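Local coordinates for protein aminopentol aminotransferase (PDB 6HBS) that catalyses the transfer of the amino group of aminopentol, hydrolysed fumonisin B1, preferably to pyruvate, using pyridoxal 5'-phosphate as cofactor, at residues Val229-Ala234 / Ser254-Cys259; Phe114-Ser119 / Gly263-Ala268; Leu30-Phe35 / Trp361-Leu366. All blocks are in the same frame, centred on the assembly; numbering follows the deposited sequence.

Contact 1: residues Val229-Ala234 / Ser254-Cys259. With PLP (pyridoxal-5'-phosphate), chain C.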
loop_
_atom_site.group_PDB
_atom_site.type_symbol
_atom_site.label_atom_id
_atom_site.label_comp_id
_atom_site.label_asym_id
_atom_site.label_seq_id
_atom_site.Cartn_x
_atom_site.Cartn_y
_atom_site.Cartn_z
ATOM N N VAL A 229 15.434 -12.398 2.730
ATOM C CA VAL A 229 16.027 -11.719 1.579
ATOM C C VAL A 229 15.013 -10.704 1.059
ATOM O O VAL A 229 13.900 -11.078 0.711
ATOM C CB VAL A 229 16.460 -12.712 0.497
ATOM C CG1 VAL A 229 16.737 -12.024 -0.824
ATOM C CG2 VAL A 229 17.669 -13.505 0.942
ATOM N N ASP A 230 15.411 -9.430 0.985
ATOM C CA ASP A 230 14.549 -8.398 0.455
ATOM C C ASP A 230 14.770 -8.309 -1.058
ATOM O O ASP A 230 15.694 -7.659 -1.489
ATOM C CB ASP A 230 14.754 -7.075 1.181
ATOM C CG ASP A 230 13.853 -5.983 0.681
ATOM O OD1 ASP A 230 13.149 -6.228 -0.333
ATOM O OD2 ASP A 230 13.936 -4.874 1.236
ATOM N N ASP A 231 13.878 -8.956 -1.823
ATOM C CA ASP A 231 13.968 -9.060 -3.273
ATOM C C ASP A 231 12.986 -8.102 -3.947
ATOM O O ASP A 231 12.656 -8.313 -5.136
ATOM C CB ASP A 231 13.736 -10.481 -3.764
ATOM C CG ASP A 231 14.935 -11.078 -4.473
ATOM O OD1 ASP A 231 15.653 -10.313 -5.181
ATOM O OD2 ASP A 231 15.104 -12.312 -4.361
ATOM N N VAL A 232 12.579 -7.037 -3.230
ATOM C CA VAL A 232 11.593 -6.108 -3.784
ATOM C C VAL A 232 12.171 -5.418 -5.035
ATOM O O VAL A 232 11.439 -5.172 -6.018
ATOM C CB VAL A 232 11.114 -5.096 -2.720
ATOM C CG1 VAL A 232 10.338 -3.949 -3.367
ATOM C CG2 VAL A 232 10.268 -5.785 -1.661
ATOM N N ARG A 233 13.458 -5.043 -4.971
ATOM C CA ARG A 233 14.099 -4.320 -6.025
ATOM C C ARG A 233 14.656 -5.246 -7.118
ATOM O O ARG A 233 14.481 -4.964 -8.337
ATOM C CB ARG A 233 15.210 -3.404 -5.516
ATOM C CG ARG A 233 15.467 -2.263 -6.492
ATOM C CD ARG A 233 16.561 -1.304 -6.079
ATOM N NE ARG A 233 16.219 -0.586 -4.862
ATOM C CZ ARG A 233 16.944 0.385 -4.313
ATOM N NH1 ARG A 233 17.907 0.973 -5.010
ATOM N NH2 ARG A 233 16.670 0.795 -3.080
ATOM N N ALA A 234 15.373 -6.300 -6.718
ATOM C CA ALA A 234 16.124 -7.148 -7.685
ATOM C C ALA A 234 15.302 -8.345 -8.194
ATOM O O ALA A 234 15.700 -8.992 -9.158
ATOM C CB ALA A 234 17.403 -7.621 -7.030
ATOM N N SER A 254 11.226 -14.333 1.889
ATOM C CA SER A 254 11.661 -13.386 0.880
ATOM C C SER A 254 10.507 -12.416 0.614
ATOM O O SER A 254 9.334 -12.817 0.606
ATOM C CB SER A 254 12.118 -14.091 -0.382
ATOM O OG SER A 254 11.129 -14.989 -0.862
ATOM N N CYS A 255 10.872 -11.161 0.384
ATOM C CA CYS A 255 9.979 -10.072 0.130
ATOM C C CYS A 255 10.085 -9.687 -1.346
ATOM O O CYS A 255 11.208 -9.566 -1.912
ATOM C CB CYS A 255 10.341 -8.861 0.978
ATOM S SG CYS A 255 10.333 -9.171 2.765
ATOM N N TRP A 256 8.923 -9.479 -1.964
ATOM C CA TRP A 256 8.804 -9.240 -3.396
ATOM C C TRP A 256 7.853 -8.069 -3.630
ATOM O O TRP A 256 6.955 -7.801 -2.818
ATOM C CB TRP A 256 8.276 -10.472 -4.110
ATOM C CG TRP A 256 9.131 -11.680 -3.959
ATOM C CD1 TRP A 256 9.174 -12.526 -2.894
ATOM C CD2 TRP A 256 10.007 -12.226 -4.943
ATOM N NE1 TRP A 256 10.062 -13.539 -3.130
ATOM C CE2 TRP A 256 10.579 -13.390 -4.379
ATOM C CE3 TRP A 256 10.390 -11.841 -6.234
ATOM C CZ2 TRP A 256 11.487 -14.176 -5.076
ATOM C CZ3 TRP A 256 11.298 -12.618 -6.913
ATOM C CH2 TRP A 256 11.855 -13.753 -6.332
ATOM N N GLY A 257 8.087 -7.359 -4.736
ATOM C CA GLY A 257 7.216 -6.257 -5.125
ATOM C C GLY A 257 7.700 -5.671 -6.429
ATOM O O GLY A 257 8.354 -6.387 -7.233
ATOM N N LYS A 258 7.326 -4.417 -6.655
ATOM C CA LYS A 258 7.648 -3.589 -7.841
ATOM C C LYS A 258 7.117 -4.208 -9.144
ATOM O O LYS A 258 6.230 -3.635 -9.749
ATOM C CB LYS A 258 9.146 -3.237 -7.895
ATOM C CG LYS A 258 9.526 -2.175 -6.858
ATOM C CD LYS A 258 10.961 -1.647 -6.838
ATOM C CE LYS A 258 11.126 -0.388 -5.981
ATOM N NZ LYS A 258 11.357 -0.640 -4.519
ATOM N N CYS A 259 7.728 -5.290 -9.622
ATOM C CA CYS A 259 7.624 -5.631 -11.029
ATOM C C CYS A 259 6.929 -6.964 -11.278
ATOM O O CYS A 259 6.724 -7.282 -12.438
ATOM C CB CYS A 259 8.999 -5.651 -11.691
ATOM S SG CYS A 259 9.960 -7.137 -11.331
HETATM N N1 PLP C . 12.833 -2.920 -0.259
HETATM C C2 PLP C . 13.638 -2.602 -1.296
HETATM C C2A PLP C . 14.952 -3.311 -1.521
HETATM C C3 PLP C . 13.192 -1.599 -2.259
HETATM O O3 PLP C . 13.965 -1.266 -3.315
HETATM C C4 PLP C . 11.874 -0.952 -2.069
HETATM C C4A PLP C . 11.445 0.051 -3.079
HETATM C C5 PLP C . 11.113 -1.348 -0.846
HETATM C C6 PLP C . 11.636 -2.338 -0.023
HETATM C C5A PLP C . 9.749 -0.753 -0.499
HETATM O O4P PLP C . 8.792 -0.952 -1.570
HETATM P P PLP C . 7.663 0.192 -1.671
HETATM O O1P PLP C . 8.294 1.437 -2.105
HETATM O O2P PLP C . 7.138 0.332 -0.271
HETATM O O3P PLP C . 6.730 -0.426 -2.690
HETATM O O HOH W 1 10.180 -8.471 -6.403
#
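V229-D230 and S254-C255 run as parallel neighbours in the sheet: C255 N donates to V229 O at 3.0 Å (163° at the hydrogen), and D231 N donates to C255 O at 2.7 Å. Beyond the pairing both chains leave the sheet and reach the cofactor. D230 OD1 accepts from V232 N at 3.1 Å, an Asx turn, while OD2 lies 2.7 Å from N1 of the PLP pyridine and is hydrogen-bonded to H146; with CG anti to the backbone N (chi1 -179°), the carboxylate extends away from the chain to the ring nitrogen. V232 lies against one pyridine face, its CG1 coming within 3.6 Å of PLP C4. From the loop past the other strand, K258 runs nearly extended until a bend at chi4 (85°) and is joined covalently through NZ to PLP C4A at 1.6 Å, the internal aldimine linkage. R233 comes edge-on, NE giving PLP O3 a straight bond of 2.8 Å; its NH1 is held by N377. Farther from the cofactor, D231 CB sits over the six-membered ring of W256 in a CH-pi contact, 4.2 Å from its centroid. An aspartate facing the pyridine nitrogen, an aliphatic residue against the ring and a lysine aldimine, at and just beyond the ends of neighbouring strands, are the signature of fold type I PLP enzymes, to which class-III aminotransferases belong.

Contact 2: residues Phe114-Ser119 / Gly263-Ala268. With PLP (pyridoxal-5'-phosphate), chain C.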
loop_
_atom_site.group_PDB
_atom_site.type_symbol
_atom_site.label_atom_id
_atom_site.label_comp_id
_atom_site.label_asym_id
_atom_site.label_seq_id
_atom_site.Cartn_x
_atom_site.Cartn_y
_atom_site.Cartn_z
ATOM N N PHE A 114 -0.072 -11.602 0.256
ATOM C CA PHE A 114 -0.084 -10.506 -0.693
ATOM C C PHE A 114 -0.509 -9.240 0.027
ATOM O O PHE A 114 -1.432 -9.273 0.877
ATOM C CB PHE A 114 -0.969 -10.835 -1.905
ATOM C CG PHE A 114 -0.468 -12.047 -2.652
ATOM C CD1 PHE A 114 0.731 -11.996 -3.338
ATOM C CD2 PHE A 114 -1.136 -13.258 -2.584
ATOM C CE1 PHE A 114 1.252 -13.128 -3.941
ATOM C CE2 PHE A 114 -0.595 -14.397 -3.162
ATOM C CZ PHE A 114 0.598 -14.332 -3.829
ATOM N N CYS A 115 0.142 -8.137 -0.354
ATOM C CA CYS A 115 -0.077 -6.789 0.189
ATOM C C CYS A 115 0.072 -5.771 -0.950
ATOM O O CYS A 115 -0.020 -6.150 -2.125
ATOM C CB CYS A 115 0.888 -6.536 1.344
ATOM S SG CYS A 115 2.590 -7.011 0.928
ATOM N N LYS A 116 0.227 -4.479 -0.630
ATOM C CA LYS A 116 0.314 -3.475 -1.681
ATOM C C LYS A 116 1.757 -3.020 -1.905
ATOM O O LYS A 116 2.238 -3.080 -3.023
ATOM C CB LYS A 116 -0.565 -2.262 -1.382
ATOM C CG LYS A 116 -2.047 -2.483 -1.626
ATOM C CD LYS A 116 -2.446 -2.710 -3.080
ATOM C CE LYS A 116 -2.808 -4.145 -3.359
ATOM N NZ LYS A 116 -3.476 -4.279 -4.660
ATOM N N ASN A 117 2.368 -2.474 -0.851
ATOM C CA ASN A 117 3.658 -1.836 -0.900
ATOM C C ASN A 117 4.731 -2.869 -0.558
ATOM O O ASN A 117 4.476 -3.766 0.243
ATOM C CB ASN A 117 3.797 -0.701 0.114
ATOM C CG ASN A 117 2.747 0.388 0.008
ATOM O OD1 ASN A 117 2.545 0.968 -1.058
ATOM N ND2 ASN A 117 2.129 0.747 1.136
ATOM N N GLY A 118 5.945 -2.696 -1.103
ATOM C CA GLY A 118 7.056 -3.494 -0.680
ATOM C C GLY A 118 7.357 -3.321 0.809
ATOM O O GLY A 118 7.738 -4.289 1.472
ATOM N N SER A 119 7.113 -2.106 1.316
ATOM C CA SER A 119 7.257 -1.753 2.733
ATOM C C SER A 119 6.308 -2.600 3.610
ATOM O O SER A 119 6.626 -2.874 4.747
ATOM C CB SER A 119 7.040 -0.265 2.935
ATOM O OG SER A 119 8.051 0.509 2.284
ATOM N N GLY A 263 3.816 -3.474 -13.109
ATOM C CA GLY A 263 3.342 -2.101 -12.880
ATOM C C GLY A 263 2.051 -2.054 -12.067
ATOM O O GLY A 263 1.764 -1.042 -11.478
ATOM N N TYR A 264 1.257 -3.126 -12.087
ATOM C CA TYR A 264 0.071 -3.221 -11.194
ATOM C C TYR A 264 0.536 -3.302 -9.731
ATOM O O TYR A 264 1.575 -3.878 -9.429
ATOM C CB TYR A 264 -0.807 -4.389 -11.632
ATOM C CG TYR A 264 -1.614 -4.087 -12.874
ATOM C CD1 TYR A 264 -1.073 -4.243 -14.134
ATOM C CD2 TYR A 264 -2.904 -3.581 -12.787
ATOM C CE1 TYR A 264 -1.783 -3.928 -15.281
ATOM C CE2 TYR A 264 -3.645 -3.293 -13.923
ATOM C CZ TYR A 264 -3.078 -3.467 -15.176
ATOM O OH TYR A 264 -3.791 -3.149 -16.300
ATOM N N PRO A 265 -0.200 -2.679 -8.775
ATOM C CA PRO A 265 0.271 -2.547 -7.394
ATOM C C PRO A 265 -0.044 -3.802 -6.593
ATOM O O PRO A 265 -1.215 -4.046 -6.201
ATOM C CB PRO A 265 -0.504 -1.327 -6.897
ATOM C CG PRO A 265 -1.834 -1.424 -7.636
ATOM C CD PRO A 265 -1.493 -2.012 -8.995
ATOM N N ILE A 266 1.015 -4.571 -6.321
ATOM C CA ILE A 266 0.932 -5.756 -5.528
ATOM C C ILE A 266 2.367 -6.117 -5.084
ATOM O O ILE A 266 3.333 -5.963 -5.845
ATOM C CB ILE A 266 0.241 -6.920 -6.258
ATOM C CG1 ILE A 266 0.136 -8.159 -5.371
ATOM C CG2 ILE A 266 0.911 -7.241 -7.597
ATOM C CD1 ILE A 266 -0.843 -9.191 -5.865
ATOM N N SER A 267 2.461 -6.580 -3.843
ATOM C CA SER A 267 3.735 -7.008 -3.187
ATOM C C SER A 267 3.442 -8.305 -2.452
ATOM O O SER A 267 2.270 -8.704 -2.320
ATOM C CB SER A 267 4.291 -5.919 -2.268
ATOM O OG SER A 267 4.577 -4.723 -2.998
ATOM N N ALA A 268 4.488 -9.017 -2.029
ATOM C CA ALA A 268 4.312 -10.336 -1.475
ATOM C C ALA A 268 5.381 -10.636 -0.436
ATOM O O ALA A 268 6.539 -10.230 -0.593
ATOM C CB ALA A 268 4.380 -11.395 -2.545
HETATM N N1 PLP C . 12.833 -2.920 -0.259
HETATM C C2 PLP C . 13.638 -2.602 -1.296
HETATM C C2A PLP C . 14.952 -3.311 -1.521
HETATM C C3 PLP C . 13.192 -1.599 -2.259
HETATM O O3 PLP C . 13.965 -1.266 -3.315
HETATM C C4 PLP C . 11.874 -0.952 -2.069
HETATM C C4A PLP C . 11.445 0.051 -3.079
HETATM C C5 PLP C . 11.113 -1.348 -0.846
HETATM C C6 PLP C . 11.636 -2.338 -0.023
HETATM C C5A PLP C . 9.749 -0.753 -0.499
HETATM O O4P PLP C . 8.792 -0.952 -1.570
HETATM P P PLP C . 7.663 0.192 -1.671
HETATM O O1P PLP C . 8.294 1.437 -2.105
HETATM O O2P PLP C . 7.138 0.332 -0.271
HETATM O O3P PLP C . 6.730 -0.426 -2.690
#
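K116 curls back toward residues 263-268: its CB departs from P265, yet bends at chi2 (-66°) and chi3 (107°) return NZ to P265 O, where it donates a 2.7 Å bond almost along the C=O axis. With an alanine here, the buried P265 carbonyl would probably be left without its lysine mate and a gap opened where the aliphatic chain runs. C115 and S267 form an antiparallel hydrogen-bonded pair, C115 N to S267 O and S267 N to C115 O, each at 3.0 Å. S267 OG carries the join beyond the sheet by donating to K116 O at 2.9 Å. What follows is the phosphate cup of a fold type I PLP enzyme, made in part by the first turn of helix 118-133, with S287 of the second subunit also bonded to PLP. G118 N donates to PLP O3P at 2.9 Å, and PLP O2P is gripped twice by S119, through N and OG (2.7 Å). On the sheet face carrying F114 and A268, F114 CD1 meets A268 CB at 3.8 Å, with L98 and F102 of helix 94-105 packed on the same phenylalanine. N117 turns to the dimer interface, its amide bonded to D120 and W289 of the second subunit.

Contact 3: residues Leu30-Phe35 / Trp361-Leu366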
loop_
_atom_site.group_PDB
_atom_site.type_symbol
_atom_site.label_atom_id
_atom_site.label_comp_id
_atom_site.label_asym_id
_atom_site.label_seq_id
_atom_site.Cartn_x
_atom_site.Cartn_y
_atom_site.Cartn_z
ATOM N N LEU A 30 16.399 16.487 -6.079
ATOM C CA LEU A 30 17.858 16.297 -6.014
ATOM C C LEU A 30 18.471 16.048 -7.401
ATOM O O LEU A 30 19.639 15.676 -7.451
ATOM C CB LEU A 30 18.172 15.108 -5.099
ATOM C CG LEU A 30 17.758 15.266 -3.635
ATOM C CD1 LEU A 30 18.098 14.002 -2.844
ATOM C CD2 LEU A 30 18.421 16.487 -3.017
ATOM N N LEU A 31 17.701 16.251 -8.487
ATOM C CA LEU A 31 18.190 16.047 -9.870
ATOM C C LEU A 31 18.456 17.384 -10.535
ATOM O O LEU A 31 17.956 18.405 -10.088
ATOM C CB LEU A 31 17.162 15.254 -10.676
ATOM C CG LEU A 31 17.079 13.771 -10.333
ATOM C CD1 LEU A 31 15.872 13.125 -10.993
ATOM C CD2 LEU A 31 18.362 13.047 -10.724
ATOM N N PRO A 32 19.239 17.431 -11.635
ATOM C CA PRO A 32 19.345 18.665 -12.419
ATOM C C PRO A 32 17.964 19.193 -12.805
ATOM O O PRO A 32 16.999 18.433 -12.950
ATOM C CB PRO A 32 20.220 18.279 -13.625
ATOM C CG PRO A 32 21.054 17.111 -13.091
ATOM C CD PRO A 32 20.129 16.370 -12.122
ATOM N N PRO A 33 17.817 20.524 -12.980
ATOM C CA PRO A 33 16.502 21.129 -13.203
ATOM C C PRO A 33 15.854 20.730 -14.533
ATOM O O PRO A 33 14.649 20.859 -14.684
ATOM C CB PRO A 33 16.803 22.642 -13.132
ATOM C CG PRO A 33 18.254 22.748 -13.546
ATOM C CD PRO A 33 18.893 21.525 -12.925
ATOM N N GLU A 34 16.658 20.203 -15.463
ATOM C CA GLU A 34 16.187 19.753 -16.768
ATOM C C GLU A 34 15.292 18.514 -16.655
ATOM O O GLU A 34 14.558 18.206 -17.585
ATOM C CB GLU A 34 17.377 19.422 -17.672
ATOM C CG GLU A 34 18.212 20.645 -18.030
ATOM C CD GLU A 34 19.451 20.892 -17.195
ATOM O OE1 GLU A 34 19.498 20.456 -16.027
ATOM O OE2 GLU A 34 20.369 21.534 -17.724
ATOM N N PHE A 35 15.418 17.753 -15.565
ATOM C CA PHE A 35 14.648 16.518 -15.396
ATOM C C PHE A 35 13.171 16.879 -15.255
ATOM O O PHE A 35 12.811 17.689 -14.403
ATOM C CB PHE A 35 15.168 15.684 -14.224
ATOM C CG PHE A 35 16.346 14.818 -14.590
ATOM C CD1 PHE A 35 17.632 15.341 -14.618
ATOM C CD2 PHE A 35 16.161 13.501 -14.969
ATOM C CE1 PHE A 35 18.712 14.546 -14.989
ATOM C CE2 PHE A 35 17.232 12.707 -15.359
ATOM C CZ PHE A 35 18.511 13.236 -15.366
ATOM N N TRP A 361 26.262 14.966 -17.142
ATOM C CA TRP A 361 26.183 13.934 -18.167
ATOM C C TRP A 361 24.744 13.412 -18.276
ATOM O O TRP A 361 24.239 13.272 -19.353
ATOM C CB TRP A 361 27.149 12.795 -17.833
ATOM C CG TRP A 361 27.174 11.698 -18.845
ATOM C CD1 TRP A 361 27.773 11.730 -20.080
ATOM C CD2 TRP A 361 26.584 10.394 -18.709
ATOM N NE1 TRP A 361 27.578 10.536 -20.722
ATOM C CE2 TRP A 361 26.843 9.699 -19.910
ATOM C CE3 TRP A 361 25.832 9.761 -17.710
ATOM C CZ2 TRP A 361 26.415 8.386 -20.111
ATOM C CZ3 TRP A 361 25.428 8.463 -17.895
ATOM C CH2 TRP A 361 25.685 7.800 -19.101
ATOM N N ALA A 362 24.115 13.134 -17.124
ATOM C CA ALA A 362 22.749 12.631 -17.105
ATOM C C ALA A 362 21.827 13.672 -17.743
ATOM O O ALA A 362 20.965 13.327 -18.528
ATOM C CB ALA A 362 22.327 12.272 -15.675
ATOM N N ALA A 363 22.039 14.957 -17.430
ATOM C CA ALA A 363 21.151 15.993 -17.950
ATOM C C ALA A 363 21.321 16.101 -19.469
ATOM O O ALA A 363 20.351 16.324 -20.178
ATOM C CB ALA A 363 21.406 17.329 -17.294
ATOM N N ALA A 364 22.571 15.975 -19.940
ATOM C CA ALA A 364 22.889 16.078 -21.374
ATOM C C ALA A 364 22.243 14.901 -22.114
ATOM O O ALA A 364 21.801 15.042 -23.229
ATOM C CB ALA A 364 24.388 16.121 -21.577
ATOM N N CYS A 365 22.141 13.743 -21.457
ATOM C CA CYS A 365 21.459 12.593 -22.065
ATOM C C CYS A 365 19.958 12.868 -22.301
ATOM O O CYS A 365 19.393 12.332 -23.262
ATOM C CB CYS A 365 21.597 11.335 -21.229
ATOM S SG CYS A 365 23.244 10.591 -21.215
ATOM N N LEU A 366 19.310 13.673 -21.443
ATOM C CA LEU A 366 17.869 14.036 -21.636
ATOM C C LEU A 366 17.654 14.666 -23.013
ATOM O O LEU A 366 16.679 14.352 -23.677
ATOM C CB LEU A 366 17.375 15.026 -20.577
ATOM C CG LEU A 366 17.184 14.492 -19.161
ATOM C CD1 LEU A 366 16.825 15.636 -18.197
ATOM C CD2 LEU A 366 16.128 13.402 -19.103
#
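L366 and F35 meet as methyl on ring: CD1 of the leucine stands over the centre of the phenyl face, 3.6 Å from the centroid and 10° off the normal, a close CH-pi contact. The two side chains cross at about a right angle, and L366 CD2 lies over the same face nearer F35 CE2, 4.0 Å away. At the ring edge, near its plane, A362 CB approaches F35 CZ at 3.9 Å. A363 fills the next position: its CB meets P32 CB at 4.0 Å and E34 OE1 at 3.9 Å, the carboxylate oxygen resting against the alanine methyl. L366 CD1 also touches the turn backbone, 3.5 Å from E34 O. Most of this is apolar packing; the small alanines are consistent with the close approach of the loop. What sets the loop is a type I beta turn from P32 to F35, closed by F35 N donating to P32 O at 3.1 Å; it brings P32, E34 and F35 to bear on A362, A363 and L366, whose spacing puts them along one helical face. CG of F35, anti to the carbonyl carbon (chi1 -83°), swings the ring from the turn toward the helix. Further out, Y371 of strand 370-371 meets the F35 ring edge-to-face and also receives L366. On another side of helix 356-367, W361 packs against F349 of strand 346-349 and F400 of helix 386-405.

Along the chain the contacts are nested: 30-35 and 361-366 enclose 114-119 and 263-268, which in turn enclose 229-234 and 254-259. Contacts 1 and 2 have centres 10 Å apart and share the seven-stranded mixed sheet, in which strands 253-256 and 267-271 are neighbours; W256 N lies 2.9 Å from A268 O, a probable hydrogen bond between them. Together they supply much of the grip on one PLP, contact 1 at its ring and aldimine, contact 2 at its phosphate; S287 of the second subunit adds to it, so the site draws on both sheet and dimer. Contact 3, centred about 28 Å from contact 1 and 30 Å from contact 2, joins an N-terminal loop to helix 356-367.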